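Local coordinates for protein pyruvate-formate lyase-activating enzyme (Bacteroides vulgatus ATCC 8482, PDB 3CAN) that is an activating enzyme of the radical SAM superfamily, here a fragment built around a parallel beta sheet flanked by helices, at residues K26-T40 against E50-L62. Sequence-based numbering, arbitrary orientation.
Sequences KRCGQQGIHRAVDTT and EVMRNCELLLIDL
Arg35 and Glu56 form the main ionic link between residues 26-40 and 50-62. The guanidinium takes the carboxylate side-on, Arg35 NE to Glu56 OE1 at 2.9 Å and Arg35 NH2 to Glu56 OE2 at 2.8 Å. Both bonds use syn sides of the oxygens, with the two planes 23° apart. A bend at chi3 of Arg35 (-62°) turns its head toward this carboxylate. Glu56 OE1 also accepts from the backbone Arg35 N on its anti side, so one oxygen is gripped twice. Asn54 O lies over one guanidinium face, Gly29 CA over the other.

A backbone ladder runs along the parallel strands 35-38 and 57-61, with Val37 N giving to Leu57 O and Leu59 N to Val37 O. It is continued by Glu56 N to Arg35 O before them and Thr39 N to Leu59 O after. Beyond the last of these, Asp61 N donates almost straight to Thr40 OG1 (2.9 Å, 173°). That hydroxyl in turn donates to Asp38 OD1, which also receives Thr40 N in an Asx turn. A water joins Asp38 OD2 to Asp61 OD2.

Apolar side chains meet on both faces of the sheet. Val37 meets Val51 of helix 45-53 tip to tip (CB to CG1, 3.9 Å), beside Cys55, whereas Ala36 CB touches Leu59 CD1 on the other face. Glu56 CB sits over the His34 ring, 3.9 Å from its centroid, in a CH-pi contact.

This is the pairing of neighbouring strands in a beta-alpha-beta unit of the parallel sheet. Its chemistry implies an apolar middle closed by polar clasps: a salt bridge at the Arg35 side and a hydroxyl-carboxylate network of Asp38 and Thr40 at the other.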
loop_
_atom_site.group_PDB
_atom_site.type_symbol
_atom_site.label_atom_id
_atom_site.label_comp_id
_atom_site.label_asym_id
_atom_site.label_seq_id
_atom_site.Cartn_x
_atom_site.Cartn_y
_atom_site.Cartn_z
ATOM N N LYS A 26 -10.259 3.108 -18.088
ATOM C CA LYS A 26 -11.238 2.480 -18.986
ATOM C C LYS A 26 -10.784 1.107 -19.487
ATOM O O LYS A 26 -11.550 0.141 -19.462
ATOM C CB LYS A 26 -11.554 3.398 -20.159
ATOM C CG LYS A 26 -12.461 4.538 -19.752
ATOM C CD LYS A 26 -12.691 5.534 -20.851
ATOM C CE LYS A 26 -13.773 6.510 -20.461
ATOM N NZ LYS A 26 -13.907 7.574 -21.502
ATOM N N ARG A 27 -9.534 1.014 -19.916
ATOM C CA ARG A 27 -8.970 -0.252 -20.393
ATOM C C ARG A 27 -8.991 -1.332 -19.306
ATOM O O ARG A 27 -9.348 -2.484 -19.561
ATOM C CB ARG A 27 -7.542 -0.041 -20.896
ATOM C CG ARG A 27 -7.466 0.754 -22.188
ATOM C CD ARG A 27 -6.045 1.168 -22.511
ATOM N NE ARG A 27 -6.002 2.016 -23.689
ATOM C CZ ARG A 27 -5.991 1.560 -24.934
ATOM N NH1 ARG A 27 -5.974 0.258 -25.177
ATOM N NH2 ARG A 27 -5.981 2.414 -25.944
ATOM N N CYS A 28 -8.614 -0.954 -18.092
ATOM C CA CYS A 28 -8.638 -1.884 -16.958
ATOM C C CYS A 28 -10.065 -2.348 -16.627
ATOM O O CYS A 28 -10.285 -3.521 -16.309
ATOM C CB CYS A 28 -7.959 -1.260 -15.741
ATOM S SG CYS A 28 -6.162 -1.093 -15.905
ATOM N N GLY A 29 -11.028 -1.440 -16.728
ATOM C CA GLY A 29 -12.437 -1.781 -16.493
ATOM C C GLY A 29 -12.934 -2.845 -17.464
ATOM O O GLY A 29 -13.637 -3.780 -17.075
ATOM N N GLN A 30 -12.544 -2.714 -18.720
ATOM C CA GLN A 30 -12.944 -3.687 -19.763
ATOM C C GLN A 30 -12.441 -5.081 -19.424
ATOM O O GLN A 30 -13.129 -6.082 -19.666
ATOM C CB GLN A 30 -12.397 -3.264 -21.120
ATOM C CG GLN A 30 -13.027 -2.006 -21.664
ATOM C CD GLN A 30 -12.315 -1.449 -22.882
ATOM O OE1 GLN A 30 -11.184 -1.830 -23.215
ATOM N NE2 GLN A 30 -13.000 -0.552 -23.581
ATOM N N GLN A 31 -11.239 -5.145 -18.858
ATOM C CA GLN A 31 -10.624 -6.425 -18.472
ATOM C C GLN A 31 -11.084 -6.909 -17.076
ATOM O O GLN A 31 -10.640 -7.951 -16.596
ATOM C CB GLN A 31 -9.091 -6.305 -18.564
ATOM C CG GLN A 31 -8.548 -6.222 -20.021
ATOM C CD GLN A 31 -8.439 -7.580 -20.734
ATOM O OE1 GLN A 31 -8.585 -8.617 -20.104
ATOM N NE2 GLN A 31 -8.164 -7.573 -22.053
ATOM N N GLY A 32 -11.975 -6.163 -16.428
ATOM C CA GLY A 32 -12.552 -6.579 -15.156
ATOM C C GLY A 32 -11.618 -6.433 -13.962
ATOM O O GLY A 32 -11.784 -7.112 -12.947
ATOM N N ILE A 33 -10.636 -5.551 -14.091
ATOM C CA ILE A 33 -9.628 -5.354 -13.074
ATOM C C ILE A 33 -10.126 -4.245 -12.133
ATOM O O ILE A 33 -10.593 -3.204 -12.596
ATOM C CB ILE A 33 -8.255 -5.026 -13.718
ATOM C CG1 ILE A 33 -7.761 -6.272 -14.506
ATOM C CG2 ILE A 33 -7.246 -4.618 -12.639
ATOM C CD1 ILE A 33 -6.474 -6.077 -15.255
ATOM N N HIS A 34 -10.071 -4.514 -10.830
ATOM C CA HIS A 34 -10.461 -3.522 -9.799
ATOM C C HIS A 34 -9.508 -2.347 -9.834
ATOM O O HIS A 34 -8.292 -2.530 -9.990
ATOM C CB HIS A 34 -10.452 -4.173 -8.421
ATOM C CG HIS A 34 -10.829 -3.263 -7.294
ATOM N ND1 HIS A 34 -9.950 -2.354 -6.736
ATOM C CD2 HIS A 34 -11.977 -3.167 -6.577
ATOM C CE1 HIS A 34 -10.557 -1.710 -5.755
ATOM N NE2 HIS A 34 -11.781 -2.196 -5.628
ATOM N N ARG A 35 -10.060 -1.140 -9.687
ATOM C CA ARG A 35 -9.308 0.108 -9.834
ATOM C C ARG A 35 -9.470 1.048 -8.643
ATOM O O ARG A 35 -10.597 1.386 -8.253
ATOM C CB ARG A 35 -9.785 0.843 -11.088
ATOM C CG ARG A 35 -9.636 0.037 -12.376
ATOM C CD ARG A 35 -10.593 0.516 -13.437
ATOM N NE ARG A 35 -11.986 0.346 -13.041
ATOM C CZ ARG A 35 -13.013 0.708 -13.795
ATOM N NH1 ARG A 35 -12.816 1.196 -15.004
ATOM N NH2 ARG A 35 -14.252 0.547 -13.346
ATOM N N ALA A 36 -8.342 1.480 -8.080
ATOM C CA ALA A 36 -8.325 2.471 -6.994
ATOM C C ALA A 36 -7.452 3.627 -7.423
ATOM O O ALA A 36 -6.392 3.407 -8.004
ATOM C CB ALA A 36 -7.770 1.865 -5.705
ATOM N N VAL A 37 -7.878 4.842 -7.114
ATOM C CA VAL A 37 -7.156 6.035 -7.561
ATOM C C VAL A 37 -7.001 7.032 -6.412
ATOM O O VAL A 37 -7.977 7.430 -5.783
ATOM C CB VAL A 37 -7.859 6.739 -8.717
ATOM C CG1 VAL A 37 -7.043 7.951 -9.170
ATOM C CG2 VAL A 37 -8.110 5.746 -9.896
ATOM N N ASP A 38 -5.771 7.441 -6.168
ATOM C CA ASP A 38 -5.455 8.533 -5.240
ATOM C C ASP A 38 -5.775 9.873 -5.894
ATOM O O ASP A 38 -5.114 10.266 -6.872
ATOM C CB ASP A 38 -3.976 8.435 -4.869
ATOM C CG ASP A 38 -3.501 9.520 -3.915
ATOM O OD1 ASP A 38 -4.269 10.438 -3.562
ATOM O OD2 ASP A 38 -2.294 9.471 -3.561
ATOM N N THR A 39 -6.792 10.567 -5.385
ATOM C CA THR A 39 -7.237 11.838 -5.946
ATOM C C THR A 39 -6.912 13.026 -5.013
ATOM O O THR A 39 -7.443 14.131 -5.184
ATOM C CB THR A 39 -8.756 11.828 -6.230
ATOM O OG1 THR A 39 -9.466 11.606 -5.010
ATOM C CG2 THR A 39 -9.121 10.733 -7.264
ATOM N N THR A 40 -6.027 12.797 -4.049
ATOM C CA THR A 40 -5.680 13.809 -3.055
ATOM C C THR A 40 -5.430 15.167 -3.709
ATOM O O THR A 40 -6.033 16.172 -3.317
ATOM C CB THR A 40 -4.444 13.388 -2.245
ATOM O OG1 THR A 40 -4.646 12.086 -1.654
ATOM C CG2 THR A 40 -4.133 14.411 -1.149
ATOM N N GLU A 50 -15.026 12.391 -13.434
ATOM C CA GLU A 50 -14.701 11.431 -14.491
ATOM C C GLU A 50 -13.913 10.243 -13.944
ATOM O O GLU A 50 -14.129 9.117 -14.365
ATOM C CB GLU A 50 -13.930 12.096 -15.635
ATOM C CG GLU A 50 -13.700 11.200 -16.866
ATOM C CD GLU A 50 -14.987 10.787 -17.588
ATOM O OE1 GLU A 50 -16.026 11.464 -17.431
ATOM O OE2 GLU A 50 -14.951 9.774 -18.326
ATOM N N VAL A 51 -12.998 10.493 -13.009
ATOM C CA VAL A 51 -12.275 9.396 -12.345
ATOM C C VAL A 51 -13.260 8.466 -11.627
ATOM O O VAL A 51 -13.195 7.251 -11.777
ATOM C CB VAL A 51 -11.208 9.905 -11.356
ATOM C CG1 VAL A 51 -10.696 8.740 -10.479
ATOM C CG2 VAL A 51 -10.038 10.544 -12.128
HETATM N N MSE A 52 -14.216 9.035 -10.896
HETATM C CA MSE A 52 -15.234 8.217 -10.220
HETATM C C MSE A 52 -16.064 7.360 -11.187
HETATM O O MSE A 52 -16.457 6.250 -10.855
HETATM C CB MSE A 52 -16.143 9.087 -9.355
HETATM C CG MSE A 52 -15.486 9.604 -8.099
HETATM SE SE MSE A 52 -16.748 10.474 -6.891
HETATM C CE MSE A 52 -17.065 12.098 -7.893
ATOM N N ARG A 53 -16.314 7.854 -12.394
ATOM C CA ARG A 53 -17.027 7.064 -13.380
ATOM C C ARG A 53 -16.222 5.862 -13.886
ATOM O O ARG A 53 -16.790 4.945 -14.497
ATOM C CB ARG A 53 -17.446 7.945 -14.557
ATOM C CG ARG A 53 -18.610 8.846 -14.234
ATOM C CD ARG A 53 -19.190 9.457 -15.496
ATOM N NE ARG A 53 -18.471 10.661 -15.863
ATOM C CZ ARG A 53 -18.712 11.873 -15.361
ATOM N NH1 ARG A 53 -17.980 12.897 -15.751
ATOM N NH2 ARG A 53 -19.675 12.080 -14.466
ATOM N N ASN A 54 -14.917 5.848 -13.606
ATOM C CA ASN A 54 -14.018 4.858 -14.177
ATOM C C ASN A 54 -13.135 4.170 -13.137
ATOM O O ASN A 54 -12.019 3.748 -13.431
ATOM C CB ASN A 54 -13.177 5.512 -15.266
ATOM C CG ASN A 54 -14.030 5.991 -16.440
ATOM O OD1 ASN A 54 -14.514 5.181 -17.246
ATOM N ND2 ASN A 54 -14.235 7.303 -16.523
ATOM N N CYS A 55 -13.648 4.044 -11.919
ATOM C CA CYS A 55 -12.948 3.245 -10.917
ATOM C C CYS A 55 -13.902 2.772 -9.851
ATOM O O CYS A 55 -15.089 3.119 -9.865
ATOM C CB CYS A 55 -11.752 3.998 -10.329
ATOM S SG CYS A 55 -12.171 5.332 -9.177
ATOM N N GLU A 56 -13.380 1.952 -8.951
ATOM C CA GLU A 56 -14.155 1.335 -7.888
ATOM C C GLU A 56 -14.016 2.032 -6.529
ATOM O O GLU A 56 -14.886 1.871 -5.669
ATOM C CB GLU A 56 -13.735 -0.125 -7.735
ATOM C CG GLU A 56 -14.358 -1.066 -8.706
ATOM C CD GLU A 56 -13.900 -0.891 -10.133
ATOM O OE1 GLU A 56 -12.702 -0.672 -10.397
ATOM O OE2 GLU A 56 -14.753 -1.018 -11.022
ATOM N N LEU A 57 -12.921 2.773 -6.318
ATOM C CA LEU A 57 -12.557 3.285 -5.000
ATOM C C LEU A 57 -11.613 4.463 -5.135
ATOM O O LEU A 57 -10.681 4.415 -5.949
ATOM C CB LEU A 57 -11.830 2.181 -4.220
ATOM C CG LEU A 57 -11.335 2.487 -2.821
ATOM C CD1 LEU A 57 -12.530 2.720 -1.882
ATOM C CD2 LEU A 57 -10.446 1.333 -2.297
ATOM N N LEU A 58 -11.843 5.513 -4.343
ATOM C CA LEU A 58 -10.902 6.618 -4.261
ATOM C C LEU A 58 -10.101 6.507 -2.976
ATOM O O LEU A 58 -10.603 6.027 -1.950
ATOM C CB LEU A 58 -11.610 7.975 -4.287
ATOM C CG LEU A 58 -12.376 8.423 -5.530
ATOM C CD1 LEU A 58 -12.596 9.928 -5.504
ATOM C CD2 LEU A 58 -11.723 7.973 -6.854
ATOM N N LEU A 59 -8.854 6.957 -3.044
ATOM C CA LEU A 59 -7.951 7.012 -1.901
ATOM C C LEU A 59 -7.564 8.465 -1.716
ATOM O O LEU A 59 -7.175 9.126 -2.674
ATOM C CB LEU A 59 -6.688 6.184 -2.175
ATOM C CG LEU A 59 -6.911 4.765 -2.699
ATOM C CD1 LEU A 59 -5.593 4.140 -3.137
ATOM C CD2 LEU A 59 -7.609 3.900 -1.633
ATOM N N ILE A 60 -7.707 8.991 -0.507
ATOM C CA ILE A 60 -7.270 10.362 -0.246
ATOM C C ILE A 60 -6.467 10.415 1.040
ATOM O O ILE A 60 -6.893 9.859 2.054
ATOM C CB ILE A 60 -8.469 11.348 -0.157
ATOM C CG1 ILE A 60 -9.288 11.313 -1.446
ATOM C CG2 ILE A 60 -7.974 12.768 0.092
ATOM C CD1 ILE A 60 -10.655 12.025 -1.377
ATOM N N ASP A 61 -5.322 11.103 0.997
ATOM C CA ASP A 61 -4.487 11.324 2.174
ATOM C C ASP A 61 -5.008 12.549 2.921
ATOM O O ASP A 61 -5.301 13.575 2.306
ATOM C CB ASP A 61 -3.034 11.607 1.782
ATOM C CG ASP A 61 -2.319 10.400 1.243
ATOM O OD1 ASP A 61 -2.879 9.293 1.264
ATOM O OD2 ASP A 61 -1.174 10.574 0.780
ATOM N N LEU A 62 -5.101 12.440 4.241
ATOM C CA LEU A 62 -5.430 13.584 5.088
ATOM C C LEU A 62 -4.311 13.774 6.112
ATOM O O LEU A 62 -4.411 13.347 7.256
ATOM C CB LEU A 62 -6.772 13.350 5.765
ATOM C CG LEU A 62 -7.357 14.490 6.586
ATOM C CD1 LEU A 62 -7.488 15.739 5.707
ATOM C CD2 LEU A 62 -8.698 14.071 7.175
HETATM O O HOH W 1 -13.303 -3.002 -12.829
HETATM O O HOH W 2 -14.664 2.471 -16.896
HETATM O O HOH W 3 -16.551 1.681 -14.894
HETATM O O HOH W 4 -0.812 10.871 -1.891
#